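Local coordinates for protein prophage lambdalm01, antigen B (Listeria monocytogenes, PDB 4ACV) that probably serves as the tail terminator of a Listeria prophage, a ring-forming protein thought to cap the phage tail tube once it has reached its length, at residues 38-43 and 60-65; 94-99 and 115-120. All coordinates share one frame; numbering follows the deposited sequence.

Contact 1. Residues 38-43 and 60-65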
ATOM      1  N   THR B  38      -3.775 -15.664 -25.302  1.00 34.21           N
ATOM      2  CA  THR B  38      -4.475 -15.851 -24.042  1.00 24.39           C
ATOM      3  C   THR B  38      -3.572 -16.536 -23.040  1.00 30.00           C
ATOM      4  O   THR B  38      -3.036 -17.617 -23.306  1.00 31.77           O
ATOM      5  CB  THR B  38      -5.736 -16.675 -24.226  1.00 25.96           C
ATOM      6  OG1 THR B  38      -6.523 -16.087 -25.272  1.00 24.70           O
ATOM      7  CG2 THR B  38      -6.530 -16.704 -22.911  1.00 22.90           C
ATOM      8  N   MET B  39      -3.428 -15.896 -21.883  1.00 25.48           N
ATOM      9  CA  MET B  39      -2.487 -16.307 -20.855  1.00 23.85           C
ATOM     10  C   MET B  39      -3.172 -16.341 -19.515  1.00 21.16           C
ATOM     11  O   MET B  39      -4.042 -15.523 -19.236  1.00 24.20           O
ATOM     12  CB  MET B  39      -1.323 -15.307 -20.767  1.00 21.05           C
ATOM     13  CG  MET B  39      -0.350 -15.362 -21.918  1.00 30.50           C
ATOM     14  SD  MET B  39       0.831 -13.997 -21.863  1.00 43.74           S
ATOM     15  CE  MET B  39      -0.256 -12.649 -21.395  1.00 21.69           C
ATOM     16  N   ILE B  40      -2.756 -17.276 -18.672  1.00 31.83           N
ATOM     17  CA  ILE B  40      -3.179 -17.291 -17.273  1.00 29.66           C
ATOM     18  C   ILE B  40      -2.046 -16.776 -16.411  1.00 26.87           C
ATOM     19  O   ILE B  40      -0.929 -17.280 -16.473  1.00 31.12           O
ATOM     20  CB  ILE B  40      -3.564 -18.703 -16.789  1.00 28.60           C
ATOM     21  CG1 ILE B  40      -4.385 -19.421 -17.861  1.00 30.98           C
ATOM     22  CG2 ILE B  40      -4.330 -18.616 -15.478  1.00 25.72           C
ATOM     23  CD1 ILE B  40      -4.721 -20.860 -17.535  1.00 32.95           C
ATOM     24  N   GLU B  41      -2.331 -15.754 -15.617  1.00 23.17           N
ATOM     25  CA  GLU B  41      -1.345 -15.238 -14.685  1.00 18.89           C
ATOM     26  C   GLU B  41      -1.696 -15.654 -13.258  1.00 23.91           C
ATOM     27  O   GLU B  41      -2.690 -15.197 -12.698  1.00 28.55           O
ATOM     28  CB  GLU B  41      -1.269 -13.723 -14.771  1.00 16.93           C
ATOM     29  CG  GLU B  41      -0.193 -13.131 -13.892  1.00 25.68           C
ATOM     30  CD  GLU B  41      -0.430 -11.663 -13.590  1.00 30.24           C
ATOM     31  OE1 GLU B  41      -1.529 -11.153 -13.888  1.00 31.00           O
ATOM     32  OE2 GLU B  41       0.481 -11.021 -13.048  1.00 35.58           O
ATOM     33  N   MET B  42      -0.879 -16.523 -12.675  1.00 21.73           N
ATOM     34  CA  MET B  42      -1.051 -16.899 -11.281  1.00 24.81           C
ATOM     35  C   MET B  42      -0.632 -15.726 -10.409  1.00 20.64           C
ATOM     36  O   MET B  42       0.312 -15.014 -10.723  1.00 25.17           O
ATOM     37  CB  MET B  42      -0.227 -18.151 -10.955  1.00 26.32           C
ATOM     38  CG  MET B  42      -0.423 -18.726  -9.551  1.00 20.43           C
ATOM     39  SD  MET B  42      -2.058 -19.460  -9.163  1.00 34.35           S
ATOM     40  CE  MET B  42      -2.439 -20.291 -10.671  1.00 31.64           C
ATOM     41  N   ILE B  43      -1.350 -15.508  -9.321  1.00 21.79           N
ATOM     42  CA  ILE B  43      -1.077 -14.358  -8.464  1.00 15.91           C
ATOM     43  C   ILE B  43      -0.654 -14.779  -7.049  1.00 21.32           C
ATOM     44  O   ILE B  43       0.463 -14.504  -6.630  1.00 21.32           O
ATOM     45  CB  ILE B  43      -2.293 -13.422  -8.410  1.00 15.16           C
ATOM     46  CG1 ILE B  43      -2.622 -12.913  -9.823  1.00 18.43           C
ATOM     47  CG2 ILE B  43      -2.047 -12.279  -7.436  1.00 14.66           C
ATOM     48  CD1 ILE B  43      -4.069 -12.469  -9.980  1.00 21.07           C
ATOM     49  N   PHE B  60      -5.787 -16.099  -9.612  1.00 23.34           N
ATOM     50  CA  PHE B  60      -5.087 -15.990 -10.877  1.00 27.79           C
ATOM     51  C   PHE B  60      -5.926 -15.110 -11.785  1.00 26.01           C
ATOM     52  O   PHE B  60      -7.095 -14.829 -11.496  1.00 31.08           O
ATOM     53  CB  PHE B  60      -4.861 -17.380 -11.486  1.00 15.51           C
ATOM     54  CG  PHE B  60      -6.130 -18.135 -11.736  1.00 23.63           C
ATOM     55  CD1 PHE B  60      -6.873 -17.904 -12.894  1.00 19.52           C
ATOM     56  CD2 PHE B  60      -6.596 -19.062 -10.814  1.00 22.14           C
ATOM     57  CE1 PHE B  60      -8.054 -18.590 -13.134  1.00 19.65           C
ATOM     58  CE2 PHE B  60      -7.779 -19.755 -11.046  1.00 23.62           C
ATOM     59  CZ  PHE B  60      -8.508 -19.520 -12.216  1.00 22.24           C
ATOM     60  N   ALA B  61      -5.330 -14.668 -12.880  1.00 23.28           N
ATOM     61  CA  ALA B  61      -6.028 -13.802 -13.819  1.00 22.51           C
ATOM     62  C   ALA B  61      -5.901 -14.346 -15.230  1.00 21.10           C
ATOM     63  O   ALA B  61      -4.867 -14.910 -15.601  1.00 24.93           O
ATOM     64  CB  ALA B  61      -5.469 -12.373 -13.747  1.00 19.27           C
ATOM     65  N   ILE B  62      -6.953 -14.186 -16.017  1.00 18.03           N
ATOM     66  CA  ILE B  62      -6.872 -14.517 -17.429  1.00 19.78           C
ATOM     67  C   ILE B  62      -6.621 -13.255 -18.234  1.00 22.33           C
ATOM     68  O   ILE B  62      -7.392 -12.301 -18.144  1.00 23.61           O
ATOM     69  CB  ILE B  62      -8.150 -15.183 -17.936  1.00 26.51           C
ATOM     70  CG1 ILE B  62      -8.428 -16.455 -17.138  1.00 26.68           C
ATOM     71  CG2 ILE B  62      -8.023 -15.488 -19.425  1.00 28.90           C
ATOM     72  CD1 ILE B  62      -7.337 -17.501 -17.269  1.00 31.63           C
ATOM     73  N   HIS B  63      -5.531 -13.258 -19.002  1.00 26.88           N
ATOM     74  CA  HIS B  63      -5.188 -12.156 -19.891  1.00 25.16           C
ATOM     75  C   HIS B  63      -5.539 -12.498 -21.326  1.00 28.52           C
ATOM     76  O   HIS B  63      -4.931 -13.378 -21.918  1.00 29.20           O
ATOM     77  CB  HIS B  63      -3.700 -11.827 -19.796  1.00 30.82           C
ATOM     78  CG  HIS B  63      -3.290 -11.293 -18.464  1.00 27.35           C
ATOM     79  ND1 HIS B  63      -3.323  -9.951 -18.158  1.00 23.09           N
ATOM     80  CD2 HIS B  63      -2.847 -11.922 -17.346  1.00 20.53           C
ATOM     81  CE1 HIS B  63      -2.908  -9.774 -16.918  1.00 26.24           C
ATOM     82  NE2 HIS B  63      -2.613 -10.955 -16.406  1.00 23.00           N
ATOM     83  N   HIS B  64      -6.522 -11.795 -21.875  1.00 33.33           N
ATOM     84  CA  HIS B  64      -6.993 -12.027 -23.239  1.00 33.80           C
ATOM     85  C   HIS B  64      -6.669 -10.822 -24.135  1.00 32.48           C
ATOM     86  O   HIS B  64      -7.340  -9.790 -24.064  1.00 28.88           O
ATOM     87  CB  HIS B  64      -8.503 -12.307 -23.219  1.00 28.74           C
ATOM     88  CG  HIS B  64      -9.048 -12.858 -24.501  1.00 31.06           C
ATOM     89  ND1 HIS B  64      -8.493 -13.947 -25.143  1.00 27.42           N
ATOM     90  CD2 HIS B  64     -10.123 -12.495 -25.244  1.00 32.95           C
ATOM     91  CE1 HIS B  64      -9.192 -14.219 -26.232  1.00 27.11           C
ATOM     92  NE2 HIS B  64     -10.188 -13.355 -26.315  1.00 33.31           N
ATOM     93  N   TYR B  65      -5.629 -10.957 -24.961  1.00 32.63           N
ATOM     94  CA  TYR B  65      -5.246  -9.913 -25.919  1.00 32.49           C
ATOM     95  C   TYR B  65      -5.779 -10.219 -27.307  1.00 35.69           C
ATOM     96  O   TYR B  65      -5.563 -11.304 -27.834  1.00 40.78           O
ATOM     97  CB  TYR B  65      -3.727  -9.787 -26.028  1.00 33.04           C
ATOM     98  CG  TYR B  65      -3.024  -9.340 -24.781  1.00 29.85           C
ATOM     99  CD1 TYR B  65      -2.716 -10.247 -23.775  1.00 29.31           C
ATOM    100  CD2 TYR B  65      -2.637  -8.014 -24.617  1.00 29.27           C
ATOM    101  CE1 TYR B  65      -2.048  -9.840 -22.625  1.00 29.17           C
ATOM    102  CE2 TYR B  65      -1.971  -7.600 -23.478  1.00 30.30           C
ATOM    103  CZ  TYR B  65      -1.678  -8.519 -22.482  1.00 32.53           C
ATOM    104  OH  TYR B  65      -1.012  -8.121 -21.341  1.00 38.82           O
TER
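Glu41 reaches across to His63 on the neighbouring antiparallel strand of a beta hairpin, two positions out of register with it. Its CB sits in the plane of the imidazole at the ring edge, 3.5 Å from His63 CD2. CG, anti to the backbone N (chi1 -176°), continues the chain past NE2, and the extended chain brings OE1 to 2.7 Å from His63 NE2. That N-H...O bond is nearly straight (170°); His63 NE2 approaches OE1 from above the carboxylate plane, which stands 49° from the ring. ND1 of the same imidazole bonds to His112, whose ring also stacks on Tyr65. Between the strands, Met39 and His63 exchange two backbone hydrogen bonds, and so do Glu41 and Ala61. The CE of Met39, brought round by the bend in its chain, lies 3.6 Å from Tyr65 CE1. The other face of the hairpin is largely apolar: Ile40 runs beside Ile62, its CG1 3.6 Å from Ile62 CD1, while its CG2 meets Phe60 CD1 at 3.7 Å. Helices 6-19 and 71-82 pack on this side. At one end of the same face, Thr38 OG1 and His64 ND1 share a hydrogen bond (2.9 Å), and Asp70 bonds to NE2 of that ring. With both ring nitrogens bonded, His63 and His64 are held against rotation, and the carboxylate beside each could raise its basicity.

Contact 2. Residues 94-99 and 115-120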
ATOM      1  N   VAL B  94     -14.349 -26.147  -4.710  1.00 33.25           N
ATOM      2  CA  VAL B  94     -15.510 -25.759  -3.920  1.00 33.19           C
ATOM      3  C   VAL B  94     -16.235 -24.550  -4.504  1.00 26.33           C
ATOM      4  O   VAL B  94     -17.448 -24.436  -4.384  1.00 34.36           O
ATOM      5  CB  VAL B  94     -15.102 -25.481  -2.448  1.00 47.26           C
ATOM      6  CG1 VAL B  94     -16.267 -24.914  -1.660  1.00 47.13           C
ATOM      7  CG2 VAL B  94     -14.588 -26.751  -1.804  1.00 48.40           C
ATOM      8  N   ALA B  95     -15.497 -23.657  -5.146  1.00 22.91           N
ATOM      9  CA  ALA B  95     -16.090 -22.434  -5.681  1.00 28.01           C
ATOM     10  C   ALA B  95     -15.141 -21.691  -6.605  1.00 24.48           C
ATOM     11  O   ALA B  95     -13.938 -21.644  -6.368  1.00 23.44           O
ATOM     12  CB  ALA B  95     -16.525 -21.519  -4.553  1.00 32.14           C
ATOM     13  N   VAL B  96     -15.704 -21.104  -7.652  1.00 20.70           N
ATOM     14  CA  VAL B  96     -14.963 -20.256  -8.571  1.00 21.48           C
ATOM     15  C   VAL B  96     -15.603 -18.876  -8.542  1.00 23.23           C
ATOM     16  O   VAL B  96     -16.789 -18.739  -8.810  1.00 27.82           O
ATOM     17  CB  VAL B  96     -15.011 -20.814 -10.015  1.00 23.90           C
ATOM     18  CG1 VAL B  96     -14.227 -19.911 -10.969  1.00 20.05           C
ATOM     19  CG2 VAL B  96     -14.495 -22.267 -10.058  1.00 17.26           C
ATOM     20  N   ARG B  97     -14.817 -17.862  -8.199  1.00 21.88           N
ATOM     21  CA  ARG B  97     -15.321 -16.506  -8.028  1.00 28.23           C
ATOM     22  C   ARG B  97     -14.530 -15.492  -8.842  1.00 25.07           C
ATOM     23  O   ARG B  97     -13.308 -15.590  -8.941  1.00 25.04           O
ATOM     24  CB  ARG B  97     -15.199 -16.074  -6.560  1.00 30.85           C
ATOM     25  CG  ARG B  97     -16.071 -16.795  -5.580  1.00 41.86           C
ATOM     26  CD  ARG B  97     -15.829 -16.226  -4.188  1.00 51.09           C
ATOM     27  NE  ARG B  97     -15.865 -17.253  -3.149  1.00 60.76           N
ATOM     28  CZ  ARG B  97     -14.850 -18.063  -2.849  1.00 64.66           C
ATOM     29  NH1 ARG B  97     -13.709 -17.986  -3.519  1.00 59.96           N
ATOM     30  NH2 ARG B  97     -14.981 -18.959  -1.878  1.00 69.12           N
ATOM     31  N   HIS B  98     -15.224 -14.506  -9.404  1.00 24.45           N
ATOM     32  CA  HIS B  98     -14.548 -13.294  -9.837  1.00 21.94           C
ATOM     33  C   HIS B  98     -14.127 -12.596  -8.568  1.00 19.00           C
ATOM     34  O   HIS B  98     -14.902 -12.464  -7.626  1.00 19.04           O
ATOM     35  CB  HIS B  98     -15.462 -12.366 -10.628  1.00 18.79           C
ATOM     36  CG  HIS B  98     -15.906 -12.929 -11.940  1.00 20.11           C
ATOM     37  ND1 HIS B  98     -15.022 -13.265 -12.941  1.00 21.78           N
ATOM     38  CD2 HIS B  98     -17.142 -13.189 -12.424  1.00 21.69           C
ATOM     39  CE1 HIS B  98     -15.696 -13.721 -13.981  1.00 21.23           C
ATOM     40  NE2 HIS B  98     -16.982 -13.691 -13.691  1.00 22.83           N
ATOM     41  N   CYS B  99     -12.882 -12.160  -8.549  1.00 20.59           N
ATOM     42  CA  CYS B  99     -12.336 -11.528  -7.389  1.00 18.15           C
ATOM     43  C   CYS B  99     -11.112 -10.761  -7.816  1.00 22.62           C
ATOM     44  O   CYS B  99     -10.203 -11.318  -8.433  1.00 27.21           O
ATOM     45  CB  CYS B  99     -11.959 -12.590  -6.357  1.00 27.38           C
ATOM     46  SG  CYS B  99     -11.196 -11.914  -4.872  1.00 28.08           S
ATOM     47  N   THR B 115      -9.233 -10.679 -16.505  1.00 22.19           N
ATOM     48  CA  THR B 115     -10.287 -11.175 -15.632  1.00 19.28           C
ATOM     49  C   THR B 115      -9.679 -11.931 -14.458  1.00 19.25           C
ATOM     50  O   THR B 115      -8.941 -12.893 -14.648  1.00 24.26           O
ATOM     51  CB  THR B 115     -11.221 -12.124 -16.396  1.00 23.17           C
ATOM     52  OG1 THR B 115     -11.800 -11.435 -17.513  1.00 26.58           O
ATOM     53  CG2 THR B 115     -12.312 -12.665 -15.468  1.00 17.79           C
ATOM     54  N   SER B 116     -10.002 -11.506 -13.245  1.00 21.63           N
ATOM     55  CA  SER B 116      -9.398 -12.090 -12.055  1.00 18.61           C
ATOM     56  C   SER B 116     -10.331 -13.012 -11.298  1.00 22.94           C
ATOM     57  O   SER B 116     -11.486 -12.678 -11.014  1.00 27.60           O
ATOM     58  CB  SER B 116      -8.834 -11.008 -11.132  1.00 17.73           C
ATOM     59  OG  SER B 116      -7.743 -10.350 -11.762  1.00 23.27           O
ATOM     60  N   PHE B 117      -9.796 -14.184 -10.978  1.00 20.22           N
ATOM     61  CA  PHE B 117     -10.531 -15.229 -10.277  1.00 19.41           C
ATOM     62  C   PHE B 117      -9.918 -15.601  -8.942  1.00 20.87           C
ATOM     63  O   PHE B 117      -8.709 -15.457  -8.710  1.00 21.60           O
ATOM     64  CB  PHE B 117     -10.583 -16.497 -11.132  1.00 19.01           C
ATOM     65  CG  PHE B 117     -11.426 -16.363 -12.368  1.00 17.18           C
ATOM     66  CD1 PHE B 117     -12.807 -16.542 -12.303  1.00 20.21           C
ATOM     67  CD2 PHE B 117     -10.844 -16.071 -13.592  1.00 15.25           C
ATOM     68  CE1 PHE B 117     -13.593 -16.428 -13.443  1.00 23.49           C
ATOM     69  CE2 PHE B 117     -11.622 -15.958 -14.738  1.00 20.78           C
ATOM     70  CZ  PHE B 117     -12.999 -16.137 -14.664  1.00 22.93           C
ATOM     71  N   GLU B 118     -10.777 -16.096  -8.070  1.00 19.05           N
ATOM     72  CA  GLU B 118     -10.344 -16.750  -6.852  1.00 23.87           C
ATOM     73  C   GLU B 118     -11.051 -18.082  -6.799  1.00 23.19           C
ATOM     74  O   GLU B 118     -12.272 -18.139  -6.878  1.00 23.27           O
ATOM     75  CB  GLU B 118     -10.736 -15.939  -5.626  1.00 23.99           C
ATOM     76  CG  GLU B 118     -10.454 -16.666  -4.330  1.00 26.96           C
ATOM     77  CD  GLU B 118     -10.826 -15.848  -3.121  1.00 30.83           C
ATOM     78  OE1 GLU B 118     -11.992 -15.940  -2.674  1.00 34.10           O
ATOM     79  OE2 GLU B 118      -9.957 -15.106  -2.626  1.00 33.17           O
ATOM     80  N   VAL B 119     -10.288 -19.156  -6.677  1.00 18.91           N
ATOM     81  CA  VAL B 119     -10.891 -20.465  -6.510  1.00 18.69           C
ATOM     82  C   VAL B 119     -10.584 -21.043  -5.144  1.00 23.73           C
ATOM     83  O   VAL B 119      -9.476 -20.904  -4.639  1.00 21.71           O
ATOM     84  CB  VAL B 119     -10.443 -21.468  -7.594  1.00 19.61           C
ATOM     85  CG1 VAL B 119     -10.870 -20.979  -8.966  1.00 21.44           C
ATOM     86  CG2 VAL B 119      -8.949 -21.694  -7.521  1.00 17.07           C
ATOM     87  N   SER B 120     -11.592 -21.685  -4.556  1.00 28.35           N
ATOM     88  CA  SER B 120     -11.450 -22.412  -3.305  1.00 23.33           C
ATOM     89  C   SER B 120     -11.371 -23.901  -3.585  1.00 29.57           C
ATOM     90  O   SER B 120     -12.225 -24.474  -4.272  1.00 21.76           O
ATOM     91  CB  SER B 120     -12.624 -22.137  -2.366  1.00 24.55           C
ATOM     92  OG  SER B 120     -12.557 -20.824  -1.844  1.00 37.23           O
TER
HETATM   93  O   HOH W   1      -7.909 -12.805  -7.914  1.00 27.25           O
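Arg97, Glu118 and Ser120 have the most surface buried here, and they lie together on one face of the strand pair. Arg97 runs alongside Glu118, its facing partner in a hydrogen-bonded antiparallel pair, and forms a salt bridge from NH1 to Glu118 OE1 (2.8 Å) with the guanidinium and carboxylate planes perpendicular. The bend at chi3 (-143°) turns the guanidinium toward Ser120, where NH2 donates to OG at 3.1 Å. This hydroxyl lies at the guanidinium edge, close to its plane, while Ala95 CB lies above one face, offset toward its rim. Ser120 OG also bonds to Glu48. Glu118 carries two further salt bridges, OE1 to Lys57 and OE2 to Arg59, so its buried carboxylate is gripped by three cations and very probably stays ionised. Its CB packs against Cys99 CB at 3.6 Å. Elsewhere along the pair the His98 and Phe117 side chains run side by side and their rings meet obliquely, centroids 4.9 Å apart and planes at 32°; Val96 CG1 approaches Phe117 CD1, and helix 71-82 packs on both aromatic side chains. At the far end Cys99 N donates to Ser116 O (2.9 Å), and a water gives hydrogen bonds to both Cys99 O and Phe117 O. Beside Ser120 the register slips: Val94 N bonds to Ser120 O at 2.7 Å, whereas the bond from Ala95 N to the same oxygen is weak. Two residues thus face one, a classic beta bulge within the antiparallel sheet of this tail-terminator-family protein.

Contacts 1 and 2 lie about 13 Å apart, centre to centre, in one antiparallel sheet, and follow each other along the chain: the hairpin of strands 37-48 and 55-66 closes before strand 92-99 pairs with 110-122. Helix 71-82 lies between them in sequence and packs on side chains of both. The inner strands are direct neighbours: Ile62 N lies 2.7 Å from Thr115 O and Phe60 O 2.8 Å from Phe117 N, both probable hydrogen bonds, so the order across the sheet is 38-43, 60-65, 115-120, 94-99. Both contacts also touch another chain of the six-chain assembly, consistent with a sheet that contributes to subunit association.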